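Local coordinates for protein Ton_1535 (Thermococcus onnurineus, PDB 3ZPJ) that is of unknown function but folds as an all-helical alpha-solenoid with a right-handed coil and a left-handed helical turn, at residues G14-A19 / M50-S55; N98-E103 / S118-H123; V200-E205 / A251-R256. All coordinates share one frame; numbering follows the deposited sequence.

Contact 1: G14-A19 / M50-S55; sequences GYYEEA and MEWIPS
Y16 and W52 meet as two aromatic side chains from the start of helix 16-22 and from segment 50-55, the methylene of the tyrosine lying over the indole. Y16 CB sits above one face of the W52 ring, 3.7 Å from W52 CE2, and forms a CH-pi contact only 17° off the normal of the five-membered ring. Beyond that methylene the phenol and the five-membered ring make an offset stack, their centroids 4.9 Å apart and their planes inclined by 30°. The benzo end of the indole runs on past the tyrosine to E17, where W52 CH2 comes within 3.8 Å of E17 CB; the E17 chain is extended from there to its carboxylate.

Y16 CG stands anti to the carbonyl carbon (chi1 -68°), which turns the phenol back along the start of its helix, so that CB and the ring lie against the indole together. Just before Y16, a Schellman motif with G14 at positive phi ends helix 2-12, and Y15 takes the N-cap position of helix 16-22. Around the pair, Y16 also rests on V11 of helix 2-12, I43 of helix 29-45 and P49 of a loop.

Replacing W52 by an alanine would probably leave the Y16 methylene and ring without their aromatic partner and open a gap beside E17 CB. At this surface-lying end of the solenoid, cohesion between the two segments comes from dispersion, the CH-pi contact and the stack.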
ATOM      1  N   GLY A  14      30.883  -2.902  13.866  1.00 70.40           N
ATOM      2  CA  GLY A  14      31.276  -4.116  13.166  1.00 64.25           C
ATOM      3  C   GLY A  14      31.753  -5.260  14.054  1.00 66.61           C
ATOM      4  O   GLY A  14      32.468  -6.160  13.598  1.00 72.41           O
ATOM      5  N   TYR A  15      31.364  -5.235  15.325  1.00 61.50           N
ATOM      6  CA  TYR A  15      31.697  -6.318  16.251  1.00 62.83           C
ATOM      7  C   TYR A  15      30.597  -7.381  16.292  1.00 66.52           C
ATOM      8  O   TYR A  15      29.993  -7.628  17.341  1.00 59.66           O
ATOM      9  CB  TYR A  15      31.936  -5.759  17.651  1.00 61.14           C
ATOM     10  CG  TYR A  15      33.346  -5.237  17.866  1.00 59.39           C
ATOM     11  CD1 TYR A  15      33.747  -4.010  17.337  1.00 54.69           C
ATOM     12  CD2 TYR A  15      34.277  -5.979  18.585  1.00 49.76           C
ATOM     13  CE1 TYR A  15      35.038  -3.534  17.534  1.00 51.53           C
ATOM     14  CE2 TYR A  15      35.554  -5.515  18.783  1.00 52.11           C
ATOM     15  CZ  TYR A  15      35.934  -4.292  18.259  1.00 66.79           C
ATOM     16  OH  TYR A  15      37.217  -3.829  18.462  1.00 69.63           O
ATOM     17  N   TYR A  16      30.358  -8.012  15.144  1.00 72.69           N
ATOM     18  CA  TYR A  16      29.231  -8.931  14.967  1.00 62.00           C
ATOM     19  C   TYR A  16      29.220 -10.129  15.922  1.00 53.55           C
ATOM     20  O   TYR A  16      28.184 -10.472  16.479  1.00 59.47           O
ATOM     21  CB  TYR A  16      29.165  -9.407  13.519  1.00 53.57           C
ATOM     22  CG  TYR A  16      28.803  -8.317  12.540  1.00 51.90           C
ATOM     23  CD1 TYR A  16      27.488  -8.007  12.290  1.00 48.64           C
ATOM     24  CD2 TYR A  16      29.786  -7.600  11.865  1.00 62.23           C
ATOM     25  CE1 TYR A  16      27.141  -7.012  11.399  1.00 59.60           C
ATOM     26  CE2 TYR A  16      29.451  -6.601  10.963  1.00 54.72           C
ATOM     27  CZ  TYR A  16      28.127  -6.313  10.736  1.00 60.59           C
ATOM     28  OH  TYR A  16      27.768  -5.323   9.851  1.00 66.51           O
ATOM     29  N   GLU A  17      30.366 -10.750  16.128  1.00 57.09           N
ATOM     30  CA  GLU A  17      30.418 -11.938  16.967  1.00 66.26           C
ATOM     31  C   GLU A  17      29.958 -11.633  18.392  1.00 65.88           C
ATOM     32  O   GLU A  17      29.311 -12.460  19.038  1.00 60.13           O
ATOM     33  CB  GLU A  17      31.828 -12.518  16.966  1.00 63.59           C
ATOM     34  CG  GLU A  17      32.015 -13.749  17.841  1.00 69.54           C
ATOM     35  CD  GLU A  17      33.409 -14.349  17.684  1.00 83.68           C
ATOM     36  OE1 GLU A  17      34.006 -14.196  16.592  1.00 87.14           O
ATOM     37  OE2 GLU A  17      33.914 -14.961  18.651  1.00 86.79           O
ATOM     38  N   GLU A  18      30.283 -10.434  18.870  1.00 65.51           N
ATOM     39  CA  GLU A  18      29.932 -10.042  20.228  1.00 60.32           C
ATOM     40  C   GLU A  18      28.469  -9.670  20.346  1.00 53.89           C
ATOM     41  O   GLU A  18      27.834  -9.980  21.348  1.00 51.71           O
ATOM     42  CB  GLU A  18      30.781  -8.873  20.681  1.00 62.34           C
ATOM     43  CG  GLU A  18      32.015  -9.274  21.420  1.00 65.35           C
ATOM     44  CD  GLU A  18      32.823  -8.063  21.805  1.00 75.11           C
ATOM     45  OE1 GLU A  18      32.235  -7.142  22.414  1.00 79.97           O
ATOM     46  OE2 GLU A  18      34.027  -8.018  21.475  1.00 73.75           O
ATOM     47  N   ALA A  19      27.954  -8.991  19.325  1.00 40.12           N
ATOM     48  CA  ALA A  19      26.537  -8.665  19.246  1.00 54.85           C
ATOM     49  C   ALA A  19      25.691  -9.914  19.358  1.00 59.29           C
ATOM     50  O   ALA A  19      24.694  -9.942  20.090  1.00 58.89           O
ATOM     51  CB  ALA A  19      26.217  -7.956  17.938  1.00 40.96           C
ATOM     52  N   MET A  50      28.224 -10.079   4.059  1.00 83.20           N
ATOM     53  CA  MET A  50      27.223 -11.079   3.716  1.00 75.23           C
ATOM     54  C   MET A  50      27.540 -12.478   4.273  1.00 76.59           C
ATOM     55  O   MET A  50      26.640 -13.301   4.428  1.00 80.91           O
ATOM     56  CB  MET A  50      27.013 -11.129   2.200  1.00 70.05           C
ATOM     57  CG  MET A  50      26.443  -9.856   1.589  1.00 63.78           C
ATOM     58  SD  MET A  50      24.672  -9.681   1.844  1.00 73.68           S
ATOM     59  CE  MET A  50      24.269  -8.416   0.645  1.00 75.91           C
ATOM     60  N   GLU A  51      28.804 -12.740   4.599  1.00 72.36           N
ATOM     61  CA  GLU A  51      29.202 -14.071   5.055  1.00 70.14           C
ATOM     62  C   GLU A  51      28.822 -14.376   6.509  1.00 64.28           C
ATOM     63  O   GLU A  51      29.115 -15.454   7.017  1.00 71.44           O
ATOM     64  CB  GLU A  51      30.701 -14.305   4.830  1.00 78.87           C
ATOM     65  CG  GLU A  51      31.614 -13.598   5.823  1.00 90.59           C
ATOM     66  CD  GLU A  51      31.792 -12.115   5.527  1.00 97.60           C
ATOM     67  OE1 GLU A  51      31.161 -11.607   4.573  1.00 97.23           O
ATOM     68  OE2 GLU A  51      32.571 -11.456   6.253  1.00 99.58           O
ATOM     69  N   TRP A  52      28.177 -13.427   7.175  1.00 60.63           N
ATOM     70  CA  TRP A  52      27.647 -13.665   8.519  1.00 62.73           C
ATOM     71  C   TRP A  52      26.222 -14.237   8.465  1.00 63.57           C
ATOM     72  O   TRP A  52      25.784 -14.925   9.390  1.00 61.86           O
ATOM     73  CB  TRP A  52      27.664 -12.377   9.367  1.00 57.60           C
ATOM     74  CG  TRP A  52      28.964 -12.117  10.121  1.00 59.40           C
ATOM     75  CD1 TRP A  52      29.913 -11.165   9.831  1.00 52.04           C
ATOM     76  CD2 TRP A  52      29.450 -12.824  11.277  1.00 58.28           C
ATOM     77  NE1 TRP A  52      30.952 -11.246  10.734  1.00 52.30           N
ATOM     78  CE2 TRP A  52      30.688 -12.248  11.631  1.00 49.19           C
ATOM     79  CE3 TRP A  52      28.957 -13.884  12.044  1.00 57.12           C
ATOM     80  CZ2 TRP A  52      31.434 -12.699  12.711  1.00 57.03           C
ATOM     81  CZ3 TRP A  52      29.708 -14.335  13.116  1.00 53.22           C
ATOM     82  CH2 TRP A  52      30.929 -13.743  13.438  1.00 60.59           C
ATOM     83  N   ILE A  53      25.515 -13.947   7.372  1.00 60.34           N
ATOM     84  CA  ILE A  53      24.096 -14.294   7.208  1.00 63.24           C
ATOM     85  C   ILE A  53      23.694 -15.770   7.439  1.00 66.99           C
ATOM     86  O   ILE A  53      22.694 -16.038   8.126  1.00 61.90           O
ATOM     87  CB  ILE A  53      23.539 -13.754   5.861  1.00 56.40           C
ATOM     88  CG1 ILE A  53      23.591 -12.217   5.870  1.00 56.09           C
ATOM     89  CG2 ILE A  53      22.114 -14.268   5.592  1.00 56.25           C
ATOM     90  CD1 ILE A  53      22.963 -11.542   4.658  1.00 54.63           C
ATOM     91  N   PRO A  54      24.460 -16.727   6.878  1.00 63.11           N
ATOM     92  CA  PRO A  54      24.078 -18.124   7.092  1.00 58.47           C
ATOM     93  C   PRO A  54      24.153 -18.532   8.557  1.00 56.25           C
ATOM     94  O   PRO A  54      23.249 -19.224   9.038  1.00 52.26           O
ATOM     95  CB  PRO A  54      25.126 -18.895   6.274  1.00 62.85           C
ATOM     96  CG  PRO A  54      25.534 -17.947   5.209  1.00 57.89           C
ATOM     97  CD  PRO A  54      25.582 -16.624   5.928  1.00 66.32           C
ATOM     98  N   SER A  55      25.212 -18.117   9.248  1.00 53.18           N
ATOM     99  CA  SER A  55      25.389 -18.473  10.652  1.00 56.00           C
ATOM    100  C   SER A  55      24.296 -17.890  11.560  1.00 59.24           C
ATOM    101  O   SER A  55      23.853 -18.533  12.517  1.00 64.07           O
ATOM    102  CB  SER A  55      26.759 -18.031  11.145  1.00 49.88           C
ATOM    103  OG  SER A  55      26.892 -18.329  12.521  1.00 55.71           O
TER

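Contact 2: N98-E103 / S118-H123; sequences NRAIDE and STLAYH
L120 reaches A100 and I101 because its CG is anti to the backbone N (chi1 160°), which extends the isobutyl group toward helix 90-104 and brings CD2 to its end. In I101 it is CG1 that lies beside the backbone N (chi1 -70°), and the next bond (chi2 -59°) bends CD1 back toward the leucine, although the side chain leaves its helix alongside the interface. The two ends meet methyl to methyl, I101 CD1 to L120 CD2 at 3.6 Å, with the side chains crossing at about a right angle.

The same leucine methyl also touches the alanine: A100 CB is 3.6 Å from L120 CD2 and 4.0 Å from L120 CD1, so both branches of the fork press on this small residue. The small side chain is consistent with the close approach here, the CA atoms of A100 and L120 being 7.2 Å apart.

The contact joins helix 90-104 to the following helix 110-126 by wholly apolar packing, the packing of consecutive helices by which an alpha-solenoid is built. S78 of helix 70-86 touches both A100 and L120, F97 adds a further contact to L120, and I136 of helix 130-146 packs against I101 and A121.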
ATOM      1  N   ASN A  98       5.037 -22.659   5.545  1.00 38.02           N
ATOM      2  CA  ASN A  98       4.276 -23.874   5.736  1.00 39.54           C
ATOM      3  C   ASN A  98       4.458 -24.457   7.119  1.00 49.47           C
ATOM      4  O   ASN A  98       3.530 -25.054   7.678  1.00 49.60           O
ATOM      5  CB  ASN A  98       4.632 -24.900   4.671  1.00 47.11           C
ATOM      6  CG  ASN A  98       3.897 -24.654   3.375  1.00 64.94           C
ATOM      7  OD1 ASN A  98       2.680 -24.458   3.372  1.00 74.44           O
ATOM      8  ND2 ASN A  98       4.629 -24.636   2.268  1.00 71.77           N
ATOM      9  N   ARG A  99       5.655 -24.288   7.672  1.00 47.18           N
ATOM     10  CA  ARG A  99       5.886 -24.700   9.041  1.00 46.22           C
ATOM     11  C   ARG A  99       5.015 -23.843   9.954  1.00 40.18           C
ATOM     12  O   ARG A  99       4.361 -24.359  10.858  1.00 45.55           O
ATOM     13  CB  ARG A  99       7.364 -24.588   9.422  1.00 43.73           C
ATOM     14  CG  ARG A  99       8.275 -25.552   8.667  1.00 44.55           C
ATOM     15  CD  ARG A  99       9.655 -25.622   9.318  1.00 41.12           C
ATOM     16  NE  ARG A  99      10.690 -26.004   8.364  1.00 45.08           N
ATOM     17  CZ  ARG A  99      11.921 -26.376   8.703  1.00 54.99           C
ATOM     18  NH1 ARG A  99      12.277 -26.430   9.985  1.00 51.46           N
ATOM     19  NH2 ARG A  99      12.793 -26.701   7.755  1.00 55.58           N
ATOM     20  N   ALA A 100       4.987 -22.540   9.689  1.00 39.53           N
ATOM     21  CA  ALA A 100       4.155 -21.615  10.468  1.00 44.76           C
ATOM     22  C   ALA A 100       2.686 -22.039  10.457  1.00 47.30           C
ATOM     23  O   ALA A 100       2.077 -22.202  11.511  1.00 53.42           O
ATOM     24  CB  ALA A 100       4.320 -20.174   9.971  1.00 45.51           C
ATOM     25  N   ILE A 101       2.141 -22.246   9.262  1.00 47.04           N
ATOM     26  CA  ILE A 101       0.793 -22.794   9.086  1.00 32.35           C
ATOM     27  C   ILE A 101       0.549 -24.061   9.927  1.00 47.14           C
ATOM     28  O   ILE A 101      -0.460 -24.165  10.630  1.00 45.53           O
ATOM     29  CB  ILE A 101       0.536 -23.168   7.598  1.00 41.02           C
ATOM     30  CG1 ILE A 101       0.423 -21.910   6.728  1.00 43.77           C
ATOM     31  CG2 ILE A 101      -0.702 -24.063   7.464  1.00 44.10           C
ATOM     32  CD1 ILE A 101      -0.659 -21.008   7.146  1.00 37.54           C
ATOM     33  N   ASP A 102       1.453 -25.031   9.838  1.00 47.08           N
ATOM     34  CA  ASP A 102       1.252 -26.299  10.552  1.00 49.81           C
ATOM     35  C   ASP A 102       1.138 -26.098  12.051  1.00 48.38           C
ATOM     36  O   ASP A 102       0.284 -26.704  12.698  1.00 57.88           O
ATOM     37  CB  ASP A 102       2.382 -27.277  10.281  1.00 40.84           C
ATOM     38  CG  ASP A 102       2.410 -27.744   8.857  1.00 52.31           C
ATOM     39  OD1 ASP A 102       1.327 -27.825   8.239  1.00 57.36           O
ATOM     40  OD2 ASP A 102       3.524 -28.018   8.361  1.00 58.68           O
ATOM     41  N   GLU A 103       2.009 -25.251  12.589  1.00 42.41           N
ATOM     42  CA  GLU A 103       1.999 -24.915  14.009  1.00 47.69           C
ATOM     43  C   GLU A 103       0.729 -24.176  14.427  1.00 51.32           C
ATOM     44  O   GLU A 103       0.149 -24.473  15.471  1.00 55.93           O
ATOM     45  CB  GLU A 103       3.234 -24.104  14.371  1.00 43.43           C
ATOM     46  CG  GLU A 103       4.524 -24.900  14.202  1.00 52.78           C
ATOM     47  CD  GLU A 103       4.613 -26.066  15.163  1.00 59.66           C
ATOM     48  OE1 GLU A 103       4.099 -25.926  16.296  1.00 66.89           O
ATOM     49  OE2 GLU A 103       5.182 -27.119  14.786  1.00 54.05           O
ATOM     50  N   SER A 118      -3.112 -14.117  11.530  1.00 28.81           N
ATOM     51  CA  SER A 118      -3.072 -12.782  10.932  1.00 37.75           C
ATOM     52  C   SER A 118      -1.664 -12.202  10.988  1.00 26.63           C
ATOM     53  O   SER A 118      -1.314 -11.357  10.167  1.00 46.82           O
ATOM     54  CB  SER A 118      -4.094 -11.846  11.591  1.00 40.41           C
ATOM     55  OG  SER A 118      -4.087 -12.000  12.996  1.00 49.65           O
ATOM     56  N   THR A 119      -0.872 -12.654  11.963  1.00 29.52           N
ATOM     57  CA  THR A 119       0.535 -12.274  12.104  1.00 32.39           C
ATOM     58  C   THR A 119       1.309 -12.892  10.951  1.00 32.25           C
ATOM     59  O   THR A 119       2.130 -12.248  10.295  1.00 32.30           O
ATOM     60  CB  THR A 119       1.142 -12.800  13.449  1.00 43.47           C
ATOM     61  OG1 THR A 119       0.594 -12.071  14.548  1.00 38.75           O
ATOM     62  CG2 THR A 119       2.662 -12.639  13.478  1.00 37.38           C
ATOM     63  N   LEU A 120       1.032 -14.163  10.724  1.00 30.43           N
ATOM     64  CA  LEU A 120       1.630 -14.909   9.639  1.00 35.59           C
ATOM     65  C   LEU A 120       1.208 -14.310   8.305  1.00 33.62           C
ATOM     66  O   LEU A 120       2.019 -14.170   7.396  1.00 41.98           O
ATOM     67  CB  LEU A 120       1.185 -16.356   9.761  1.00 31.21           C
ATOM     68  CG  LEU A 120       1.195 -17.409   8.657  1.00 47.28           C
ATOM     69  CD1 LEU A 120       2.426 -17.375   7.799  1.00 49.75           C
ATOM     70  CD2 LEU A 120       1.068 -18.775   9.355  1.00 50.07           C
ATOM     71  N   ALA A 121      -0.062 -13.949   8.193  1.00 27.98           N
ATOM     72  CA  ALA A 121      -0.526 -13.247   7.006  1.00 29.30           C
ATOM     73  C   ALA A 121       0.236 -11.930   6.837  1.00 35.56           C
ATOM     74  O   ALA A 121       0.582 -11.535   5.724  1.00 38.62           O
ATOM     75  CB  ALA A 121      -2.012 -12.984   7.099  1.00 26.95           C
ATOM     76  N   TYR A 122       0.487 -11.239   7.944  1.00 36.23           N
ATOM     77  CA  TYR A 122       1.196  -9.973   7.860  1.00 32.74           C
ATOM     78  C   TYR A 122       2.601 -10.220   7.342  1.00 36.46           C
ATOM     79  O   TYR A 122       3.091  -9.452   6.497  1.00 32.13           O
ATOM     80  CB  TYR A 122       1.233  -9.257   9.207  1.00 36.19           C
ATOM     81  CG  TYR A 122       2.226  -8.119   9.253  1.00 40.15           C
ATOM     82  CD1 TYR A 122       1.915  -6.886   8.699  1.00 42.53           C
ATOM     83  CD2 TYR A 122       3.479  -8.278   9.839  1.00 29.36           C
ATOM     84  CE1 TYR A 122       2.811  -5.844   8.725  1.00 34.68           C
ATOM     85  CE2 TYR A 122       4.390  -7.242   9.854  1.00 32.78           C
ATOM     86  CZ  TYR A 122       4.042  -6.021   9.308  1.00 37.76           C
ATOM     87  OH  TYR A 122       4.931  -4.970   9.335  1.00 44.42           O
ATOM     88  N   HIS A 123       3.235 -11.306   7.814  1.00 28.51           N
ATOM     89  CA  HIS A 123       4.576 -11.648   7.327  1.00 29.28           C
ATOM     90  C   HIS A 123       4.595 -12.055   5.857  1.00 32.36           C
ATOM     91  O   HIS A 123       5.518 -11.690   5.115  1.00 29.96           O
ATOM     92  CB  HIS A 123       5.286 -12.643   8.240  1.00 30.81           C
ATOM     93  CG  HIS A 123       5.704 -12.029   9.535  1.00 35.28           C
ATOM     94  ND1 HIS A 123       6.857 -11.284   9.662  1.00 34.11           N
ATOM     95  CD2 HIS A 123       5.098 -11.992  10.744  1.00 41.71           C
ATOM     96  CE1 HIS A 123       6.948 -10.831  10.899  1.00 37.82           C
ATOM     97  NE2 HIS A 123       5.896 -11.245  11.576  1.00 40.58           N
TER

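Contact 3: V200-E205 / A251-R256; sequences VEKKIE and ALWMKR
W253 drives the outer end of its indole toward K202 and E205, one turn apart on helix 194-209. This is the close part of the contact. W253 CZ3 lies 3.7 Å from E205 CB and equally near the carbonyl carbon of that residue, while W253 CH2 approaches K202 CG at 4.0 Å and the K202 backbone O at 3.8 Å. The K202 methylene CG meets the indole at its edge, in the plane of the ring, and the lysine chain crosses the tryptophan at about a right angle. With CG anti to the backbone N (chi1 175°), W253 swings its ring out from helix 240-256 and reaches helix 194-209; within the two segments the nearest CA atoms, those of E205 and W253, are 8.5 Å apart.

The indole also rests on L206 and T209 of helix 194-209, so the bridge is shared by several residues of that helix. In the alpha-solenoid the two helices are not successive: helices 216-223 and 227-237 intervene, so W253 joins helices that are separated by two others in the chain.

Contact continues along the extended lysine, K202 CE lying 4.0 Å from W253 CZ2, before its end runs on past the ring. Toward solvent the packing is looser. The exposed E205 offers CB while its carboxylate lies beyond the outer end of the indole. The opposite charges of E205 OE1 and R256 NH1 remain 6.2 Å apart, too far to pair directly, and any attraction between them is likely to be weak; R256 instead forms a salt bridge with E292 of helix 280-293.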
ATOM      1  N   VAL A 200      -8.635   4.783   7.521  1.00 26.55           N
ATOM      2  CA  VAL A 200      -8.504   3.820   6.443  1.00 29.07           C
ATOM      3  C   VAL A 200      -9.289   4.265   5.206  1.00 22.43           C
ATOM      4  O   VAL A 200      -8.867   4.023   4.080  1.00 35.16           O
ATOM      5  CB  VAL A 200      -8.916   2.380   6.852  1.00 32.38           C
ATOM      6  CG1 VAL A 200      -8.840   1.430   5.635  1.00 25.30           C
ATOM      7  CG2 VAL A 200      -8.023   1.866   7.950  1.00 29.34           C
ATOM      8  N   GLU A 201     -10.453   4.866   5.422  1.00 21.42           N
ATOM      9  CA  GLU A 201     -11.213   5.418   4.319  1.00 37.23           C
ATOM     10  C   GLU A 201     -10.322   6.435   3.562  1.00 30.98           C
ATOM     11  O   GLU A 201     -10.229   6.400   2.342  1.00 32.66           O
ATOM     12  CB  GLU A 201     -12.487   6.064   4.862  1.00 37.43           C
ATOM     13  CG  GLU A 201     -13.291   6.908   3.880  1.00 44.25           C
ATOM     14  CD  GLU A 201     -14.623   7.342   4.494  1.00 61.00           C
ATOM     15  OE1 GLU A 201     -14.970   6.827   5.581  1.00 71.24           O
ATOM     16  OE2 GLU A 201     -15.324   8.189   3.905  1.00 58.87           O
ATOM     17  N   LYS A 202      -9.637   7.292   4.317  1.00 29.29           N
ATOM     18  CA  LYS A 202      -8.708   8.253   3.742  1.00 37.73           C
ATOM     19  C   LYS A 202      -7.536   7.566   3.024  1.00 32.23           C
ATOM     20  O   LYS A 202      -7.149   7.996   1.944  1.00 35.24           O
ATOM     21  CB  LYS A 202      -8.220   9.230   4.815  1.00 33.87           C
ATOM     22  CG  LYS A 202      -7.369  10.350   4.288  1.00 38.81           C
ATOM     23  CD  LYS A 202      -7.109  11.365   5.372  1.00 41.26           C
ATOM     24  CE  LYS A 202      -5.970  12.282   5.006  1.00 51.91           C
ATOM     25  NZ  LYS A 202      -5.552  13.098   6.182  1.00 64.81           N
ATOM     26  N   LYS A 203      -7.001   6.481   3.584  1.00 30.60           N
ATOM     27  CA  LYS A 203      -5.898   5.772   2.901  1.00 30.31           C
ATOM     28  C   LYS A 203      -6.359   5.129   1.588  1.00 28.61           C
ATOM     29  O   LYS A 203      -5.556   4.856   0.687  1.00 30.28           O
ATOM     30  CB  LYS A 203      -5.243   4.721   3.815  1.00 28.01           C
ATOM     31  CG  LYS A 203      -4.525   5.313   5.028  1.00 26.46           C
ATOM     32  CD  LYS A 203      -3.922   4.238   5.911  1.00 24.68           C
ATOM     33  CE  LYS A 203      -2.985   4.796   6.975  1.00 28.92           C
ATOM     34  NZ  LYS A 203      -2.608   3.757   8.015  1.00 25.65           N
ATOM     35  N   ILE A 204      -7.659   4.889   1.476  1.00 32.55           N
ATOM     36  CA  ILE A 204      -8.204   4.313   0.251  1.00 29.37           C
ATOM     37  C   ILE A 204      -8.343   5.374  -0.846  1.00 30.01           C
ATOM     38  O   ILE A 204      -7.990   5.115  -2.002  1.00 33.65           O
ATOM     39  CB  ILE A 204      -9.549   3.624   0.509  1.00 36.25           C
ATOM     40  CG1 ILE A 204      -9.323   2.337   1.319  1.00 38.57           C
ATOM     41  CG2 ILE A 204     -10.245   3.316  -0.813  1.00 24.14           C
ATOM     42  CD1 ILE A 204     -10.603   1.734   1.916  1.00 27.81           C
ATOM     43  N   GLU A 205      -8.821   6.571  -0.489  1.00 29.45           N
ATOM     44  CA  GLU A 205      -8.886   7.663  -1.475  1.00 41.15           C
ATOM     45  C   GLU A 205      -7.472   7.981  -1.938  1.00 35.31           C
ATOM     46  O   GLU A 205      -7.229   8.198  -3.109  1.00 32.10           O
ATOM     47  CB  GLU A 205      -9.496   8.944  -0.899  1.00 36.30           C
ATOM     48  CG  GLU A 205     -10.920   8.849  -0.384  1.00 59.28           C
ATOM     49  CD  GLU A 205     -11.416  10.192   0.175  1.00 67.91           C
ATOM     50  OE1 GLU A 205     -11.119  11.243  -0.440  1.00 68.69           O
ATOM     51  OE2 GLU A 205     -12.079  10.198   1.239  1.00 67.46           O
ATOM     52  N   ALA A 251      -0.780  16.236  -7.355  1.00 40.39           N
ATOM     53  CA  ALA A 251      -1.476  17.517  -7.352  1.00 37.97           C
ATOM     54  C   ALA A 251      -2.947  17.282  -7.005  1.00 40.28           C
ATOM     55  O   ALA A 251      -3.549  18.041  -6.254  1.00 49.98           O
ATOM     56  CB  ALA A 251      -1.347  18.201  -8.696  1.00 36.27           C
ATOM     57  N   LEU A 252      -3.509  16.207  -7.538  1.00 35.14           N
ATOM     58  CA  LEU A 252      -4.910  15.895  -7.313  1.00 40.38           C
ATOM     59  C   LEU A 252      -5.167  15.573  -5.835  1.00 42.57           C
ATOM     60  O   LEU A 252      -6.185  15.955  -5.260  1.00 42.02           O
ATOM     61  CB  LEU A 252      -5.336  14.723  -8.204  1.00 35.29           C
ATOM     62  CG  LEU A 252      -6.825  14.390  -8.224  1.00 37.91           C
ATOM     63  CD1 LEU A 252      -7.642  15.646  -8.537  1.00 32.24           C
ATOM     64  CD2 LEU A 252      -7.086  13.301  -9.241  1.00 35.15           C
ATOM     65  N   TRP A 253      -4.238  14.871  -5.213  1.00 37.81           N
ATOM     66  CA  TRP A 253      -4.423  14.543  -3.808  1.00 40.42           C
ATOM     67  C   TRP A 253      -4.284  15.810  -2.955  1.00 38.57           C
ATOM     68  O   TRP A 253      -5.044  16.030  -2.013  1.00 32.60           O
ATOM     69  CB  TRP A 253      -3.457  13.446  -3.341  1.00 27.63           C
ATOM     70  CG  TRP A 253      -3.610  13.231  -1.883  1.00 38.21           C
ATOM     71  CD1 TRP A 253      -2.775  13.662  -0.894  1.00 28.46           C
ATOM     72  CD2 TRP A 253      -4.705  12.590  -1.235  1.00 37.91           C
ATOM     73  NE1 TRP A 253      -3.275  13.310   0.337  1.00 31.98           N
ATOM     74  CE2 TRP A 253      -4.461  12.646   0.153  1.00 39.02           C
ATOM     75  CE3 TRP A 253      -5.864  11.948  -1.694  1.00 36.53           C
ATOM     76  CZ2 TRP A 253      -5.338  12.101   1.085  1.00 27.84           C
ATOM     77  CZ3 TRP A 253      -6.736  11.423  -0.775  1.00 32.26           C
ATOM     78  CH2 TRP A 253      -6.466  11.494   0.603  1.00 31.31           C
ATOM     79  N   MET A 254      -3.329  16.660  -3.314  1.00 37.96           N
ATOM     80  CA  MET A 254      -3.139  17.907  -2.599  1.00 37.39           C
ATOM     81  C   MET A 254      -4.417  18.737  -2.701  1.00 32.54           C
ATOM     82  O   MET A 254      -4.810  19.425  -1.749  1.00 32.93           O
ATOM     83  CB  MET A 254      -1.925  18.664  -3.158  1.00 43.60           C
ATOM     84  CG  MET A 254      -0.633  17.864  -3.074  1.00 43.75           C
ATOM     85  SD  MET A 254       0.800  18.722  -3.693  1.00 34.57           S
ATOM     86  CE  MET A 254       0.748  20.098  -2.599  1.00 35.76           C
ATOM     87  N   LYS A 255      -5.066  18.662  -3.857  1.00 38.57           N
ATOM     88  CA  LYS A 255      -6.251  19.467  -4.116  1.00 42.74           C
ATOM     89  C   LYS A 255      -7.368  19.005  -3.206  1.00 42.03           C
ATOM     90  O   LYS A 255      -8.164  19.802  -2.740  1.00 47.54           O
ATOM     91  CB  LYS A 255      -6.680  19.333  -5.571  1.00 46.92           C
ATOM     92  CG  LYS A 255      -7.863  20.204  -5.996  1.00 35.51           C
ATOM     93  CD  LYS A 255      -8.316  19.768  -7.382  1.00 35.78           C
ATOM     94  CE  LYS A 255      -9.761  20.171  -7.676  1.00 48.40           C
ATOM     95  NZ  LYS A 255      -9.874  21.633  -7.971  1.00 48.60           N
ATOM     96  N   ARG A 256      -7.402  17.705  -2.940  1.00 48.45           N
ATOM     97  CA  ARG A 256      -8.481  17.112  -2.176  1.00 40.24           C
ATOM     98  C   ARG A 256      -8.324  17.261  -0.654  1.00 45.79           C
ATOM     99  O   ARG A 256      -9.307  17.207   0.086  1.00 43.14           O
ATOM    100  CB  ARG A 256      -8.650  15.660  -2.606  1.00 45.56           C
ATOM    101  CG  ARG A 256      -9.119  15.606  -4.052  1.00 58.62           C
ATOM    102  CD  ARG A 256      -9.241  14.206  -4.614  1.00 68.89           C
ATOM    103  NE  ARG A 256      -9.936  14.231  -5.902  1.00 70.32           N
ATOM    104  CZ  ARG A 256     -10.059  13.181  -6.706  1.00 68.88           C
ATOM    105  NH1 ARG A 256      -9.525  12.017  -6.363  1.00 66.23           N
ATOM    106  NH2 ARG A 256     -10.714  13.291  -7.855  1.00 65.98           N
TER

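Overall arrangement
The three contacts follow one another along the chain without sharing a helix. Contact 2 is the buried one, an aliphatic join between successive helices; contact 1 is at the surface, and contact 3, partly buried, links helices farther apart in sequence. Chemistry follows place: methyl groups suffice in the interior, whereas both other contacts rely on a tryptophan, stacked against an aromatic partner in contact 1 and meeting lysine and glutamate methylenes and backbone in contact 3. Contacts 1 and 2 have centres 27 Å apart, while contact 3 lies across the chain's centre from both, its centre 44 Å from that of contact 1, as befits an elongated solenoid.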